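Local coordinates for protein polyketide synthase PksJ (Bacillus subtilis subsp. subtilis, PDB 4J1Q) that catalyses NADPH-dependent, stereoselective reduction of alpha- and beta-keto groups through a ketoreductase domain of the bacillaene polyketide assembly line, at residues A[337-340]-A[341-345]; A[309-312]-A[313-317]; A[237-241]-A[242-246]. All blocks are in the same frame, centred on the assembly; numbering follows the deposited sequence.

How the interactions relate
From the N terminus the order is interaction 3, interaction 2, interaction 1. Each lies in one unbroken piece of chain, so none closes a long loop, and they follow in series without nesting or crossing. Interaction 3 starts helix 241-252 after strand 230-234, interaction 2 is a kink within helix 304-324, and interaction 1 turns strand 332-338 into helix 339-343. What joins them is NADPH: residues 237-241 meet its 2'-phosphate, residues 313-317 its adenine and nicotinamide ribose, and residues 337-340 its nicotinamide. The nearest atoms of interactions 1 and 2 are about 5 Å apart, whereas about 18 Å separate those of interactions 1 and 3.

Interaction 1 (A[337-340]-A[341-345]); sequences SSVS and GCLGN. With NDP (NADPH dihydro-nicotinamide-adenine-dinucleotide phosphate), chain B.
A capped strand-to-helix turn in the Rossmann fold of the ketoreductase joins Ser338 to Gly341: strand 332-338 ends beside the nicotinamide of NADPH, and helix 339-343 starts at once. Ser338 is the N-cap. Its OG, held anti to the backbone N (chi1 159°), swings forward over the first turn and accepts from Ser340 N at 2.8 Å along a nearly straight path (160°). Serine suits this place because its short hydroxyl satisfies an amide that has no earlier helical carbonyl to meet. From Ser338 CB to NADPH C6N is 3.8 Å, which puts the cap against the cofactor ring.

The turn itself is short and loosely bonded. Val339 O receives Cys342 N at 3.3 Å from well above the carbonyl plane, and Leu343 N adds a weak bond at 3.1 Å. Gly341 N bonds weakly to Ser338 O. Glycine fits at position 341, where the space beside Ser338 O is tight. The side chains of Val339 and Leu343 cross obliquely, meeting through CG1 and CD1, and both touch Phe431 of strand 429-435. Ser340 and Ser338 lie against Tyr351 of helix 349-370. Gly344, with positive phi, takes the chain out of the helix, its N reaching Ser340 O in a weak bond of 2.8 Å.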
loop_
_atom_site.group_PDB
_atom_site.type_symbol
_atom_site.label_atom_id
_atom_site.label_comp_id
_atom_site.label_asym_id
_atom_site.label_seq_id
_atom_site.Cartn_x
_atom_site.Cartn_y
_atom_site.Cartn_z
ATOM N N SER A 337 4.703 -3.614 -1.128
ATOM C CA SER A 337 3.377 -3.216 -1.605
ATOM C C SER A 337 3.308 -3.566 -3.089
ATOM O O SER A 337 4.174 -4.261 -3.607
ATOM C CB SER A 337 3.193 -1.698 -1.377
ATOM O OG SER A 337 2.000 -1.203 -1.967
ATOM N N SER A 338 2.342 -3.003 -3.805
ATOM C CA SER A 338 2.096 -3.454 -5.157
ATOM C C SER A 338 1.738 -2.287 -6.051
ATOM O O SER A 338 1.163 -1.276 -5.598
ATOM C CB SER A 338 0.945 -4.467 -5.177
ATOM O OG SER A 338 0.394 -4.548 -6.479
ATOM N N VAL A 339 1.999 -2.455 -7.341
ATOM C CA VAL A 339 1.486 -1.519 -8.328
ATOM C C VAL A 339 -0.056 -1.335 -8.260
ATOM O O VAL A 339 -0.572 -0.271 -8.548
ATOM C CB VAL A 339 1.992 -1.906 -9.733
ATOM C CG1 VAL A 339 0.877 -1.849 -10.757
ATOM C CG2 VAL A 339 3.155 -0.997 -10.130
ATOM N N SER A 340 -0.763 -2.339 -7.757
ATOM C CA SER A 340 -2.218 -2.233 -7.560
ATOM C C SER A 340 -2.600 -1.130 -6.573
ATOM O O SER A 340 -3.599 -0.442 -6.766
ATOM C CB SER A 340 -2.785 -3.564 -7.069
ATOM O OG SER A 340 -2.240 -4.616 -7.858
ATOM N N GLY A 341 -1.838 -1.009 -5.488
ATOM C CA GLY A 341 -2.088 0.013 -4.489
ATOM C C GLY A 341 -2.172 1.432 -5.047
ATOM O O GLY A 341 -3.029 2.215 -4.617
ATOM N N CYS A 342 -1.394 1.728 -6.091
ATOM C CA CYS A 342 -1.329 3.102 -6.616
ATOM C C CYS A 342 -1.989 3.302 -7.983
ATOM O O CYS A 342 -2.143 4.424 -8.431
ATOM C CB CYS A 342 0.125 3.605 -6.618
ATOM S SG CYS A 342 1.308 2.461 -7.366
ATOM N N LEU A 343 -2.399 2.219 -8.640
ATOM C CA LEU A 343 -3.080 2.327 -9.942
ATOM C C LEU A 343 -4.478 1.741 -9.883
ATOM O O LEU A 343 -5.291 1.904 -10.817
ATOM C CB LEU A 343 -2.297 1.587 -11.007
ATOM C CG LEU A 343 -0.871 2.055 -11.294
ATOM C CD1 LEU A 343 -0.373 1.336 -12.541
ATOM C CD2 LEU A 343 -0.806 3.568 -11.480
ATOM N N GLY A 344 -4.756 1.044 -8.791
ATOM C CA GLY A 344 -5.918 0.184 -8.733
ATOM C C GLY A 344 -5.708 -0.969 -9.709
ATOM O O GLY A 344 -4.780 -0.936 -10.508
ATOM N N ASN A 345 -6.595 -1.962 -9.652
ATOM C CA ASN A 345 -6.582 -3.062 -10.613
ATOM C C ASN A 345 -7.903 -3.846 -10.526
ATOM O O ASN A 345 -8.373 -4.174 -9.427
ATOM C CB ASN A 345 -5.427 -4.007 -10.287
ATOM C CG ASN A 345 -5.136 -4.982 -11.407
ATOM O OD1 ASN A 345 -5.822 -5.009 -12.428
ATOM N ND2 ASN A 345 -4.117 -5.793 -11.217
HETATM P PA NDP B . 3.073 -15.241 -1.861
HETATM O O1A NDP B . 1.567 -15.457 -1.664
HETATM O O2A NDP B . 3.989 -16.269 -2.447
HETATM O O5B NDP B . 3.691 -14.722 -0.483
HETATM C C5B NDP B . 2.849 -14.207 0.552
HETATM C C4B NDP B . 3.229 -14.973 1.808
HETATM O O4B NDP B . 2.585 -14.355 2.924
HETATM C C3B NDP B . 2.666 -16.385 1.751
HETATM O O3B NDP B . 3.836 -17.237 1.904
HETATM C C2B NDP B . 1.740 -16.502 2.959
HETATM O O2B NDP B . 2.019 -17.728 3.702
HETATM C C1B NDP B . 2.152 -15.346 3.851
HETATM N N9A NDP B . 0.937 -14.858 4.570
HETATM C C8A NDP B . -0.313 -14.628 4.032
HETATM N N7A NDP B . -1.136 -14.175 5.056
HETATM C C5A NDP B . -0.359 -14.068 6.223
HETATM C C6A NDP B . -0.629 -13.683 7.535
HETATM N N6A NDP B . -1.886 -13.314 7.947
HETATM N N1A NDP B . 0.376 -13.702 8.457
HETATM C C2A NDP B . 1.619 -14.124 8.117
HETATM N N3A NDP B . 1.886 -14.541 6.861
HETATM C C4A NDP B . 0.928 -14.486 5.883
HETATM O O3 NDP B . 3.226 -13.872 -2.701
HETATM P PN NDP B . 4.669 -13.270 -3.044
HETATM O O1N NDP B . 4.686 -13.267 -4.570
HETATM O O2N NDP B . 5.747 -13.879 -2.167
HETATM O O5D NDP B . 4.487 -11.738 -2.566
HETATM C C5D NDP B . 5.257 -11.149 -1.508
HETATM C C4D NDP B . 4.654 -9.758 -1.207
HETATM O O4D NDP B . 4.950 -8.870 -2.307
HETATM C C3D NDP B . 3.122 -9.826 -1.112
HETATM O O3D NDP B . 2.644 -9.006 -0.020
HETATM C C2D NDP B . 2.659 -9.309 -2.439
HETATM O O2D NDP B . 1.412 -8.630 -2.264
HETATM C C1D NDP B . 3.776 -8.367 -2.909
HETATM N N1N NDP B . 3.897 -8.364 -4.373
HETATM C C2N NDP B . 4.280 -9.477 -5.061
HETATM C C3N NDP B . 4.339 -9.486 -6.474
HETATM C C7N NDP B . 4.788 -10.745 -7.219
HETATM O O7N NDP B . 5.141 -10.634 -8.401
HETATM N N7N NDP B . 4.712 -11.962 -6.630
HETATM C C4N NDP B . 3.934 -8.336 -7.201
HETATM C C5N NDP B . 3.513 -7.211 -6.464
HETATM C C6N NDP B . 3.498 -7.267 -5.049
HETATM P P2B NDP B . 0.882 -18.456 4.600
HETATM O O1X NDP B . -0.304 -18.564 3.616
HETATM O O2X NDP B . 1.639 -19.722 4.981
HETATM O O3X NDP B . 0.594 -17.536 5.768
#

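Interaction 2 (A[309-312]-A[313-317]); sequences EVLQ and PKVSG. With NDP (NADPH dihydro-nicotinamide-adenine-dinucleotide phosphate), chain B.
Gln312 and Pro313 sit where helix 304-324 kinks, and with Leu311 they carry most of the contact. Pro313 has no N-H to offer Glu309 O; its ring carbon CD lies 3.4 Å from that carbonyl oxygen, and the helix is kinked here, where the N atoms of Pro313 and Lys314 lack the regular bond to the turn before.

Gln312 O accepts two amides, from opposite faces of its plane. Gly317 N arrives at 2.8 Å with an almost linear N-H (174°), a pi-helical i to i+5 bond. Val315 N comes from the other face at 3.1 Å, standing above the carbonyl plane. Glycine, lacking a side chain, fits tightly against Pro313 O at position 317. The amide of the Gln312 side chain, its chain bent at chi2 (-92°), turns back beside Ser316, and its NE2 donates to Gln86 OE1 of helix 81-98.

Leu311 O is met more loosely, with weak bonds from Lys314 N and Val315 N. Beside it the leucine extends CD2 toward Val315 CG2, an apolar approach of 4.3 Å.

Next to the kink the helix meets the cofactor. Pro313 CB lies 3.8 Å from NADPH N6A, and the nearly straight Lys314, turned only at its last torsion (chi4 -79°), brings NZ to O3D of the nicotinamide ribose in a short hydrogen bond, modelled at 2.5 Å, and to O2D at 3.1 Å. Asn355 OD1 also binds NZ, so the ammonium group is gripped by three oxygens and its direction is set. The chemistry implies a lysine that probably helps fix the ribose, and with it the nicotinamide, in position, as in other polyketide ketoreductases.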
loop_
_atom_site.group_PDB
_atom_site.type_symbol
_atom_site.label_atom_id
_atom_site.label_comp_id
_atom_site.label_asym_id
_atom_site.label_seq_id
_atom_site.Cartn_x
_atom_site.Cartn_y
_atom_site.Cartn_z
ATOM N N GLU A 309 -10.136 -10.452 4.758
ATOM C CA GLU A 309 -9.054 -11.419 4.814
ATOM C C GLU A 309 -7.834 -10.950 4.031
ATOM O O GLU A 309 -6.700 -11.208 4.417
ATOM C CB GLU A 309 -9.542 -12.743 4.270
ATOM C CG GLU A 309 -8.524 -13.860 4.255
ATOM C CD GLU A 309 -8.979 -15.017 3.366
ATOM O OE1 GLU A 309 -10.112 -15.536 3.536
ATOM O OE2 GLU A 309 -8.235 -15.360 2.426
ATOM N N VAL A 310 -8.035 -10.252 2.917
ATOM C CA VAL A 310 -6.854 -9.707 2.257
ATOM C C VAL A 310 -6.321 -8.400 2.843
ATOM O O VAL A 310 -5.126 -8.150 2.761
ATOM C CB VAL A 310 -6.912 -9.721 0.712
ATOM C CG1 VAL A 310 -8.122 -10.478 0.192
ATOM C CG2 VAL A 310 -6.782 -8.320 0.129
ATOM N N LEU A 311 -7.178 -7.632 3.514
ATOM C CA LEU A 311 -6.735 -6.449 4.259
ATOM C C LEU A 311 -5.866 -6.811 5.465
ATOM O O LEU A 311 -4.933 -6.089 5.794
ATOM C CB LEU A 311 -7.925 -5.625 4.751
ATOM C CG LEU A 311 -8.770 -4.841 3.760
ATOM C CD1 LEU A 311 -9.983 -4.272 4.472
ATOM C CD2 LEU A 311 -7.987 -3.724 3.086
ATOM N N GLN A 312 -6.184 -7.920 6.124
ATOM C CA GLN A 312 -5.661 -8.184 7.460
ATOM C C GLN A 312 -4.138 -8.078 7.565
ATOM O O GLN A 312 -3.633 -7.165 8.234
ATOM C CB GLN A 312 -6.186 -9.529 7.997
ATOM C CG GLN A 312 -7.553 -9.428 8.668
ATOM C CD GLN A 312 -7.431 -9.195 10.163
ATOM O OE1 GLN A 312 -7.321 -10.143 10.936
ATOM N NE2 GLN A 312 -7.402 -7.933 10.576
ATOM N N PRO A 313 -3.401 -8.947 6.831
ATOM C CA PRO A 313 -1.933 -9.007 6.992
ATOM C C PRO A 313 -1.232 -7.707 6.668
ATOM O O PRO A 313 -0.179 -7.417 7.240
ATOM C CB PRO A 313 -1.494 -10.087 5.980
ATOM C CG PRO A 313 -2.668 -10.252 5.049
ATOM C CD PRO A 313 -3.890 -9.952 5.865
ATOM N N LYS A 314 -1.801 -6.919 5.751
ATOM C CA LYS A 314 -1.099 -5.732 5.253
ATOM C C LYS A 314 -1.509 -4.498 6.069
ATOM O O LYS A 314 -0.854 -3.447 6.042
ATOM C CB LYS A 314 -1.376 -5.537 3.754
ATOM C CG LYS A 314 -0.523 -6.446 2.848
ATOM C CD LYS A 314 -0.844 -6.262 1.378
ATOM C CE LYS A 314 -0.060 -7.225 0.495
ATOM N NZ LYS A 314 1.368 -6.849 0.215
ATOM N N VAL A 315 -2.622 -4.604 6.785
ATOM C CA VAL A 315 -3.130 -3.424 7.463
ATOM C C VAL A 315 -2.971 -3.526 8.967
ATOM O O VAL A 315 -2.067 -2.908 9.522
ATOM C CB VAL A 315 -4.553 -3.054 7.005
ATOM C CG1 VAL A 315 -5.026 -1.782 7.700
ATOM C CG2 VAL A 315 -4.541 -2.856 5.508
ATOM N N SER A 316 -3.704 -4.444 9.589
ATOM C CA SER A 316 -3.492 -4.756 10.990
ATOM C C SER A 316 -2.170 -5.460 11.212
ATOM O O SER A 316 -1.458 -5.177 12.201
ATOM C CB SER A 316 -4.628 -5.623 11.540
ATOM O OG SER A 316 -5.763 -4.827 11.763
ATOM N N GLY A 317 -1.865 -6.414 10.338
ATOM C CA GLY A 317 -0.630 -7.166 10.452
ATOM C C GLY A 317 0.551 -6.234 10.512
ATOM O O GLY A 317 1.445 -6.410 11.335
HETATM P PA NDP B . 3.073 -15.241 -1.861
HETATM O O1A NDP B . 1.567 -15.457 -1.664
HETATM O O2A NDP B . 3.989 -16.269 -2.447
HETATM O O5B NDP B . 3.691 -14.722 -0.483
HETATM C C5B NDP B . 2.849 -14.207 0.552
HETATM C C4B NDP B . 3.229 -14.973 1.808
HETATM O O4B NDP B . 2.585 -14.355 2.924
HETATM C C3B NDP B . 2.666 -16.385 1.751
HETATM O O3B NDP B . 3.836 -17.237 1.904
HETATM C C2B NDP B . 1.740 -16.502 2.959
HETATM O O2B NDP B . 2.019 -17.728 3.702
HETATM C C1B NDP B . 2.152 -15.346 3.851
HETATM N N9A NDP B . 0.937 -14.858 4.570
HETATM C C8A NDP B . -0.313 -14.628 4.032
HETATM N N7A NDP B . -1.136 -14.175 5.056
HETATM C C5A NDP B . -0.359 -14.068 6.223
HETATM C C6A NDP B . -0.629 -13.683 7.535
HETATM N N6A NDP B . -1.886 -13.314 7.947
HETATM N N1A NDP B . 0.376 -13.702 8.457
HETATM C C2A NDP B . 1.619 -14.124 8.117
HETATM N N3A NDP B . 1.886 -14.541 6.861
HETATM C C4A NDP B . 0.928 -14.486 5.883
HETATM O O3 NDP B . 3.226 -13.872 -2.701
HETATM P PN NDP B . 4.669 -13.270 -3.044
HETATM O O1N NDP B . 4.686 -13.267 -4.570
HETATM O O2N NDP B . 5.747 -13.879 -2.167
HETATM O O5D NDP B . 4.487 -11.738 -2.566
HETATM C C5D NDP B . 5.257 -11.149 -1.508
HETATM C C4D NDP B . 4.654 -9.758 -1.207
HETATM O O4D NDP B . 4.950 -8.870 -2.307
HETATM C C3D NDP B . 3.122 -9.826 -1.112
HETATM O O3D NDP B . 2.644 -9.006 -0.020
HETATM C C2D NDP B . 2.659 -9.309 -2.439
HETATM O O2D NDP B . 1.412 -8.630 -2.264
HETATM C C1D NDP B . 3.776 -8.367 -2.909
HETATM N N1N NDP B . 3.897 -8.364 -4.373
HETATM C C2N NDP B . 4.280 -9.477 -5.061
HETATM C C3N NDP B . 4.339 -9.486 -6.474
HETATM C C7N NDP B . 4.788 -10.745 -7.219
HETATM O O7N NDP B . 5.141 -10.634 -8.401
HETATM N N7N NDP B . 4.712 -11.962 -6.630
HETATM C C4N NDP B . 3.934 -8.336 -7.201
HETATM C C5N NDP B . 3.513 -7.211 -6.464
HETATM C C6N NDP B . 3.498 -7.267 -5.049
HETATM P P2B NDP B . 0.882 -18.456 4.600
HETATM O O1X NDP B . -0.304 -18.564 3.616
HETATM O O2X NDP B . 1.639 -19.722 4.981
HETATM O O3X NDP B . 0.594 -17.536 5.768
#

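Interaction 3 (A[237-241]-A[242-246]); sequences SVLSE and DKENE. With NDP (NADPH dihydro-nicotinamide-adenine-dinucleotide phosphate), chain B.
Ser240 and Glu241 start helix 241-252 by giving their carbonyls to residues one turn on. Ser240 O receives Glu244 N at 3.3 Å with an N-H angle of 169°, and Glu241 O receives Asn245 N in its carbonyl plane at 2.7 Å. Ser240 holds the N-cap position, though its hydroxyl makes no capping bond. OG sits between the backbone N and the carbonyl carbon (chi1 59°), which brings it 3.5 Å from Lys243 CG.

Van der Waals contact comes from Leu239, whose two methyls each meet a different residue of the first turn. CD2 makes the apolar touch, on Lys243 CB at 3.7 Å, while CD1 closely approaches a carboxylate oxygen, Glu244 OE1, at 3.3 Å, and the leucine crosses both side chains at about a right angle. A branched aliphatic residue suits this place, since Ala211 and Leu247 also pack on it.

Polar contacts divide between cofactor and fold. Ser237 N and OG both donate to O2X of the NADPH 2'-phosphate, each at 2.8 Å. Lys243, bent at chi2 (-71°) and again at chi4, sends its ammonium group to Ala211 O, in what is probably the glycine-rich turn of the Rossmann fold.

Glu241 and Asp242 put carboxylates at the positive end of the helix dipole, probably favourably. The pair of hydrogen bonds from Ser237 to the 2'-phosphate, a group that NADH lacks, is consistent with a preference for NADPH.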
loop_
_atom_site.group_PDB
_atom_site.type_symbol
_atom_site.label_atom_id
_atom_site.label_comp_id
_atom_site.label_asym_id
_atom_site.label_seq_id
_atom_site.Cartn_x
_atom_site.Cartn_y
_atom_site.Cartn_z
ATOM N N SER A 237 1.523 -21.035 7.507
ATOM C CA SER A 237 1.513 -22.458 7.216
ATOM C C SER A 237 2.668 -23.155 7.922
ATOM O O SER A 237 3.737 -22.578 8.090
ATOM C CB SER A 237 1.652 -22.686 5.719
ATOM O OG SER A 237 0.519 -22.236 5.039
ATOM N N VAL A 238 2.423 -24.383 8.363
ATOM C CA VAL A 238 3.464 -25.397 8.479
ATOM C C VAL A 238 4.238 -25.558 7.170
ATOM O O VAL A 238 3.643 -25.651 6.109
ATOM C CB VAL A 238 2.840 -26.755 8.887
ATOM C CG1 VAL A 238 3.906 -27.846 8.948
ATOM C CG2 VAL A 238 2.140 -26.618 10.231
ATOM N N LEU A 239 5.553 -25.633 7.251
ATOM C CA LEU A 239 6.387 -25.827 6.070
ATOM C C LEU A 239 6.132 -27.167 5.419
ATOM O O LEU A 239 6.182 -28.194 6.093
ATOM C CB LEU A 239 7.869 -25.739 6.444
ATOM C CG LEU A 239 8.464 -24.348 6.618
ATOM C CD1 LEU A 239 9.979 -24.421 6.736
ATOM C CD2 LEU A 239 8.060 -23.411 5.488
ATOM N N SER A 240 5.941 -27.163 4.102
ATOM C CA SER A 240 6.009 -28.401 3.328
ATOM C C SER A 240 7.459 -28.863 3.197
ATOM O O SER A 240 8.379 -28.151 3.605
ATOM C CB SER A 240 5.382 -28.217 1.947
ATOM O OG SER A 240 6.041 -27.192 1.228
ATOM N N GLU A 241 7.656 -30.064 2.653
ATOM C CA GLU A 241 8.989 -30.656 2.563
ATOM C C GLU A 241 9.908 -29.802 1.699
ATOM O O GLU A 241 11.047 -29.517 2.071
ATOM C CB GLU A 241 8.905 -32.071 1.986
ATOM C CG GLU A 241 8.170 -33.062 2.876
ATOM C CD GLU A 241 8.068 -34.441 2.246
ATOM O OE1 GLU A 241 7.436 -34.542 1.175
ATOM O OE2 GLU A 241 8.636 -35.411 2.804
ATOM N N ASP A 242 9.395 -29.395 0.543
ATOM C CA ASP A 242 10.200 -28.705 -0.456
ATOM C C ASP A 242 10.668 -27.361 0.077
ATOM O O ASP A 242 11.826 -26.975 -0.105
ATOM C CB ASP A 242 9.406 -28.537 -1.757
ATOM C CG ASP A 242 9.116 -29.871 -2.436
ATOM O OD1 ASP A 242 9.808 -30.858 -2.121
ATOM O OD2 ASP A 242 8.204 -29.947 -3.281
ATOM N N LYS A 243 9.790 -26.701 0.823
ATOM C CA LYS A 243 10.148 -25.454 1.481
ATOM C C LYS A 243 11.334 -25.648 2.415
ATOM O O LYS A 243 12.301 -24.893 2.364
ATOM C CB LYS A 243 8.952 -24.869 2.234
ATOM C CG LYS A 243 7.900 -24.250 1.331
ATOM C CD LYS A 243 8.395 -22.956 0.699
ATOM C CE LYS A 243 7.554 -22.544 -0.506
ATOM N NZ LYS A 243 6.173 -22.121 -0.136
ATOM N N GLU A 244 11.267 -26.673 3.254
ATOM C CA GLU A 244 12.387 -27.011 4.122
ATOM C C GLU A 244 13.611 -27.367 3.287
ATOM O O GLU A 244 14.741 -27.003 3.627
ATOM C CB GLU A 244 12.012 -28.166 5.053
ATOM C CG GLU A 244 13.092 -28.538 6.060
ATOM C CD GLU A 244 13.371 -27.432 7.060
ATOM O OE1 GLU A 244 12.553 -26.490 7.149
ATOM O OE2 GLU A 244 14.404 -27.506 7.759
ATOM N N ASN A 245 13.374 -28.058 2.177
ATOM C CA ASN A 245 14.438 -28.400 1.239
ATOM C C ASN A 245 15.022 -27.167 0.578
ATOM O O ASN A 245 16.244 -27.009 0.502
ATOM C CB ASN A 245 13.920 -29.365 0.177
ATOM C CG ASN A 245 13.810 -30.782 0.692
ATOM O OD1 ASN A 245 14.709 -31.271 1.370
ATOM N ND2 ASN A 245 12.692 -31.434 0.406
ATOM N N GLU A 246 14.134 -26.289 0.113
ATOM C CA GLU A 246 14.526 -24.975 -0.389
ATOM C C GLU A 246 15.240 -24.188 0.705
ATOM O O GLU A 246 16.249 -23.518 0.458
ATOM C CB GLU A 246 13.292 -24.194 -0.864
ATOM C CG GLU A 246 12.380 -24.956 -1.813
ATOM C CD GLU A 246 12.418 -24.411 -3.229
ATOM O OE1 GLU A 246 12.366 -23.171 -3.409
ATOM O OE2 GLU A 246 12.469 -25.229 -4.170
HETATM P PA NDP B . 3.073 -15.241 -1.861
HETATM O O1A NDP B . 1.567 -15.457 -1.664
HETATM O O2A NDP B . 3.989 -16.269 -2.447
HETATM O O5B NDP B . 3.691 -14.722 -0.483
HETATM C C5B NDP B . 2.849 -14.207 0.552
HETATM C C4B NDP B . 3.229 -14.973 1.808
HETATM O O4B NDP B . 2.585 -14.355 2.924
HETATM C C3B NDP B . 2.666 -16.385 1.751
HETATM O O3B NDP B . 3.836 -17.237 1.904
HETATM C C2B NDP B . 1.740 -16.502 2.959
HETATM O O2B NDP B . 2.019 -17.728 3.702
HETATM C C1B NDP B . 2.152 -15.346 3.851
HETATM N N9A NDP B . 0.937 -14.858 4.570
HETATM C C8A NDP B . -0.313 -14.628 4.032
HETATM N N7A NDP B . -1.136 -14.175 5.056
HETATM C C5A NDP B . -0.359 -14.068 6.223
HETATM C C6A NDP B . -0.629 -13.683 7.535
HETATM N N6A NDP B . -1.886 -13.314 7.947
HETATM N N1A NDP B . 0.376 -13.702 8.457
HETATM C C2A NDP B . 1.619 -14.124 8.117
HETATM N N3A NDP B . 1.886 -14.541 6.861
HETATM C C4A NDP B . 0.928 -14.486 5.883
HETATM O O3 NDP B . 3.226 -13.872 -2.701
HETATM P PN NDP B . 4.669 -13.270 -3.044
HETATM O O1N NDP B . 4.686 -13.267 -4.570
HETATM O O2N NDP B . 5.747 -13.879 -2.167
HETATM O O5D NDP B . 4.487 -11.738 -2.566
HETATM C C5D NDP B . 5.257 -11.149 -1.508
HETATM C C4D NDP B . 4.654 -9.758 -1.207
HETATM O O4D NDP B . 4.950 -8.870 -2.307
HETATM C C3D NDP B . 3.122 -9.826 -1.112
HETATM O O3D NDP B . 2.644 -9.006 -0.020
HETATM C C2D NDP B . 2.659 -9.309 -2.439
HETATM O O2D NDP B . 1.412 -8.630 -2.264
HETATM C C1D NDP B . 3.776 -8.367 -2.909
HETATM N N1N NDP B . 3.897 -8.364 -4.373
HETATM C C2N NDP B . 4.280 -9.477 -5.061
HETATM C C3N NDP B . 4.339 -9.486 -6.474
HETATM C C7N NDP B . 4.788 -10.745 -7.219
HETATM O O7N NDP B . 5.141 -10.634 -8.401
HETATM N N7N NDP B . 4.712 -11.962 -6.630
HETATM C C4N NDP B . 3.934 -8.336 -7.201
HETATM C C5N NDP B . 3.513 -7.211 -6.464
HETATM C C6N NDP B . 3.498 -7.267 -5.049
HETATM P P2B NDP B . 0.882 -18.456 4.600
HETATM O O1X NDP B . -0.304 -18.564 3.616
HETATM O O2X NDP B . 1.639 -19.722 4.981
HETATM O O3X NDP B . 0.594 -17.536 5.768
#